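Local coordinates for protein uroporphyrin-III C-methyltransferase (Thermus thermophilus, PDB 1VE2) that probably methylates uroporphyrinogen III with S-adenosyl-L-methionine as methyl donor, a step of tetrapyrrole biosynthesis, at residues Glu65-Arg70 with Gly96-Ala101. Residues are numbered along the deposited sequence; the frame is centred on the assembly and turned at random.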
ATOM      1  N   GLU A  65      -5.399 -24.801  -4.139  1.00 24.26           N
ATOM      2  CA  GLU A  65      -5.110 -25.667  -5.278  1.00 24.08           C
ATOM      3  C   GLU A  65      -6.255 -25.622  -6.285  1.00 23.05           C
ATOM      4  O   GLU A  65      -6.033 -25.662  -7.495  1.00 22.75           O
ATOM      5  CB  GLU A  65      -4.902 -27.126  -4.835  1.00 26.69           C
ATOM      6  CG  GLU A  65      -4.032 -27.306  -3.600  1.00 32.86           C
ATOM      7  CD  GLU A  65      -4.806 -27.102  -2.312  1.00 30.55           C
ATOM      8  OE1 GLU A  65      -5.487 -28.050  -1.842  1.00 33.58           O
ATOM      9  OE2 GLU A  65      -4.744 -25.986  -1.775  1.00 33.62           O
ATOM     10  N   ALA A  66      -7.481 -25.542  -5.777  1.00 22.15           N
ATOM     11  CA  ALA A  66      -8.659 -25.505  -6.636  1.00 23.12           C
ATOM     12  C   ALA A  66      -8.757 -24.177  -7.384  1.00 22.16           C
ATOM     13  O   ALA A  66      -9.061 -24.138  -8.582  1.00 20.87           O
ATOM     14  CB  ALA A  66      -9.915 -25.728  -5.800  1.00 24.01           C
ATOM     15  N   ILE A  67      -8.505 -23.091  -6.667  1.00 22.08           N
ATOM     16  CA  ILE A  67      -8.565 -21.764  -7.258  1.00 20.17           C
ATOM     17  C   ILE A  67      -7.534 -21.666  -8.376  1.00 19.43           C
ATOM     18  O   ILE A  67      -7.861 -21.340  -9.513  1.00 18.72           O
ATOM     19  CB  ILE A  67      -8.286 -20.679  -6.196  1.00 20.78           C
ATOM     20  CG1 ILE A  67      -9.378 -20.714  -5.118  1.00 20.32           C
ATOM     21  CG2 ILE A  67      -8.231 -19.296  -6.856  1.00 20.78           C
ATOM     22  CD1 ILE A  67      -9.112 -19.784  -3.942  1.00 17.14           C
ATOM     23  N   THR A  68      -6.283 -21.968  -8.055  1.00 19.08           N
ATOM     24  CA  THR A  68      -5.225 -21.895  -9.056  1.00 19.85           C
ATOM     25  C   THR A  68      -5.484 -22.775 -10.281  1.00 20.50           C
ATOM     26  O   THR A  68      -5.335 -22.328 -11.419  1.00 19.54           O
ATOM     27  CB  THR A  68      -3.871 -22.265  -8.429  1.00 19.76           C
ATOM     28  OG1 THR A  68      -3.532 -21.274  -7.449  1.00 18.78           O
ATOM     29  CG2 THR A  68      -2.776 -22.334  -9.494  1.00 21.82           C
ATOM     30  N   ALA A  69      -5.884 -24.021 -10.060  1.00 22.26           N
ATOM     31  CA  ALA A  69      -6.140 -24.914 -11.181  1.00 22.87           C
ATOM     32  C   ALA A  69      -7.246 -24.362 -12.074  1.00 22.73           C
ATOM     33  O   ALA A  69      -7.162 -24.435 -13.299  1.00 23.42           O
ATOM     34  CB  ALA A  69      -6.525 -26.311 -10.673  1.00 22.11           C
ATOM     35  N   ARG A  70      -8.280 -23.798 -11.460  1.00 24.09           N
ATOM     36  CA  ARG A  70      -9.393 -23.264 -12.232  1.00 23.84           C
ATOM     37  C   ARG A  70      -8.971 -22.067 -13.085  1.00 23.91           C
ATOM     38  O   ARG A  70      -9.389 -21.947 -14.235  1.00 23.62           O
ATOM     39  CB  ARG A  70     -10.550 -22.886 -11.302  1.00 27.01           C
ATOM     40  CG  ARG A  70     -11.820 -22.461 -12.033  1.00 27.45           C
ATOM     41  CD  ARG A  70     -12.196 -23.441 -13.141  1.00 30.55           C
ATOM     42  NE  ARG A  70     -13.495 -23.121 -13.740  1.00 33.32           N
ATOM     43  CZ  ARG A  70     -13.932 -23.617 -14.896  1.00 35.55           C
ATOM     44  NH1 ARG A  70     -13.175 -24.457 -15.593  1.00 35.06           N
ATOM     45  NH2 ARG A  70     -15.131 -23.278 -15.353  1.00 36.38           N
ATOM     46  N   GLY A  96       1.329 -14.301  -4.500  1.00 18.68           N
ATOM     47  CA  GLY A  96       2.607 -14.654  -5.085  1.00 17.66           C
ATOM     48  C   GLY A  96       2.616 -16.092  -5.565  1.00 18.17           C
ATOM     49  O   GLY A  96       3.248 -16.420  -6.567  1.00 18.38           O
ATOM     50  N   GLU A  97       1.922 -16.972  -4.852  1.00 15.80           N
ATOM     51  CA  GLU A  97       1.879 -18.360  -5.280  1.00 18.24           C
ATOM     52  C   GLU A  97       1.047 -18.502  -6.555  1.00 17.89           C
ATOM     53  O   GLU A  97       1.361 -19.326  -7.420  1.00 17.59           O
ATOM     54  CB  GLU A  97       1.303 -19.238  -4.173  1.00 19.12           C
ATOM     55  CG  GLU A  97       2.211 -19.364  -2.975  1.00 19.97           C
ATOM     56  CD  GLU A  97       1.628 -20.294  -1.949  1.00 23.14           C
ATOM     57  OE1 GLU A  97       1.539 -19.897  -0.776  1.00 25.58           O
ATOM     58  OE2 GLU A  97       1.250 -21.420  -2.327  1.00 28.01           O
ATOM     59  N   GLU A  98      -0.010 -17.701  -6.675  1.00 17.46           N
ATOM     60  CA  GLU A  98      -0.850 -17.753  -7.864  1.00 18.59           C
ATOM     61  C   GLU A  98      -0.040 -17.272  -9.059  1.00 19.53           C
ATOM     62  O   GLU A  98      -0.061 -17.897 -10.118  1.00 17.79           O
ATOM     63  CB  GLU A  98      -2.104 -16.890  -7.680  1.00 18.97           C
ATOM     64  CG  GLU A  98      -3.056 -17.446  -6.620  1.00 18.61           C
ATOM     65  CD  GLU A  98      -4.231 -16.524  -6.317  1.00 20.99           C
ATOM     66  OE1 GLU A  98      -4.041 -15.282  -6.308  1.00 20.85           O
ATOM     67  OE2 GLU A  98      -5.344 -17.043  -6.066  1.00 19.43           O
ATOM     68  N   ALA A  99       0.683 -16.168  -8.882  1.00 16.62           N
ATOM     69  CA  ALA A  99       1.518 -15.634  -9.960  1.00 16.65           C
ATOM     70  C   ALA A  99       2.552 -16.669 -10.399  1.00 16.73           C
ATOM     71  O   ALA A  99       2.746 -16.888 -11.589  1.00 16.59           O
ATOM     72  CB  ALA A  99       2.229 -14.367  -9.498  1.00 15.78           C
ATOM     73  N   LEU A 100       3.238 -17.286  -9.438  1.00 15.64           N
ATOM     74  CA  LEU A 100       4.243 -18.299  -9.766  1.00 17.55           C
ATOM     75  C   LEU A 100       3.634 -19.461 -10.539  1.00 17.17           C
ATOM     76  O   LEU A 100       4.210 -19.944 -11.517  1.00 17.66           O
ATOM     77  CB  LEU A 100       4.890 -18.855  -8.496  1.00 20.43           C
ATOM     78  CG  LEU A 100       6.178 -18.220  -7.999  1.00 22.87           C
ATOM     79  CD1 LEU A 100       6.610 -18.938  -6.718  1.00 23.81           C
ATOM     80  CD2 LEU A 100       7.268 -18.337  -9.080  1.00 22.79           C
ATOM     81  N   ALA A 101       2.471 -19.922 -10.088  1.00 17.19           N
ATOM     82  CA  ALA A 101       1.805 -21.035 -10.751  1.00 17.21           C
ATOM     83  C   ALA A 101       1.448 -20.693 -12.192  1.00 19.99           C
ATOM     84  O   ALA A 101       1.604 -21.523 -13.090  1.00 20.71           O
ATOM     85  CB  ALA A 101       0.552 -21.436  -9.975  1.00 17.68           C
TER
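Thr68 and Glu98 bring their CA atoms nearest to each other across the two segments, 6.1 Å apart, and the local helix axes pass at 10.3 Å with their N-to-C directions 39° apart. These helices, 64-76 and 95-105, lie next to each other in the N-terminal alpha/beta domain of a precorrin-type methyltransferase. They are consecutive in the chain, linked through strand 80-85 of the parallel sheet, and run in roughly the same direction. The interface is small, burying 141 Å² in all, and no hydrogen bond crosses between the two segments.

Thr68 lies at the centre of the contact. Its hydroxyl sits beside the backbone N and meets the Glu98 stem, with OG1 3.9 Å from CG. The same OG1 is hydrogen-bonded to Gln64 NE2, one helical turn back.

Glu98 does not aim its CB straight at the other helix. Its chain, extended beyond CG (chi2 174°), carries the carboxylate across to Ile67, whose CG2 methyl lies 3.7 Å from OE2. That carboxylate is buried yet well supplied with partners: OE1 forms a salt bridge with Lys85, and OE2 is shared between a salt bridge to Arg83 NE and a hydrogen bond from Gln64. Arg83 and Lys85, both on strand 80-85, would be expected to favour the ionised form of Glu98, and Gln64 NE2 ties Glu98 and Thr68 into one polar network. Ile67 also packs on loop residues Thr62 and Val53. Around the far side of helix 95-105, Ala99 and Leu100 pack on Leu228 and Leu224 of the second subunit. The tightest touch between the segments is methyl against methyl: Thr68 CG2, held anti to the backbone N, meets Ala101 CB at 3.5 Å, closer than usual van der Waals contact.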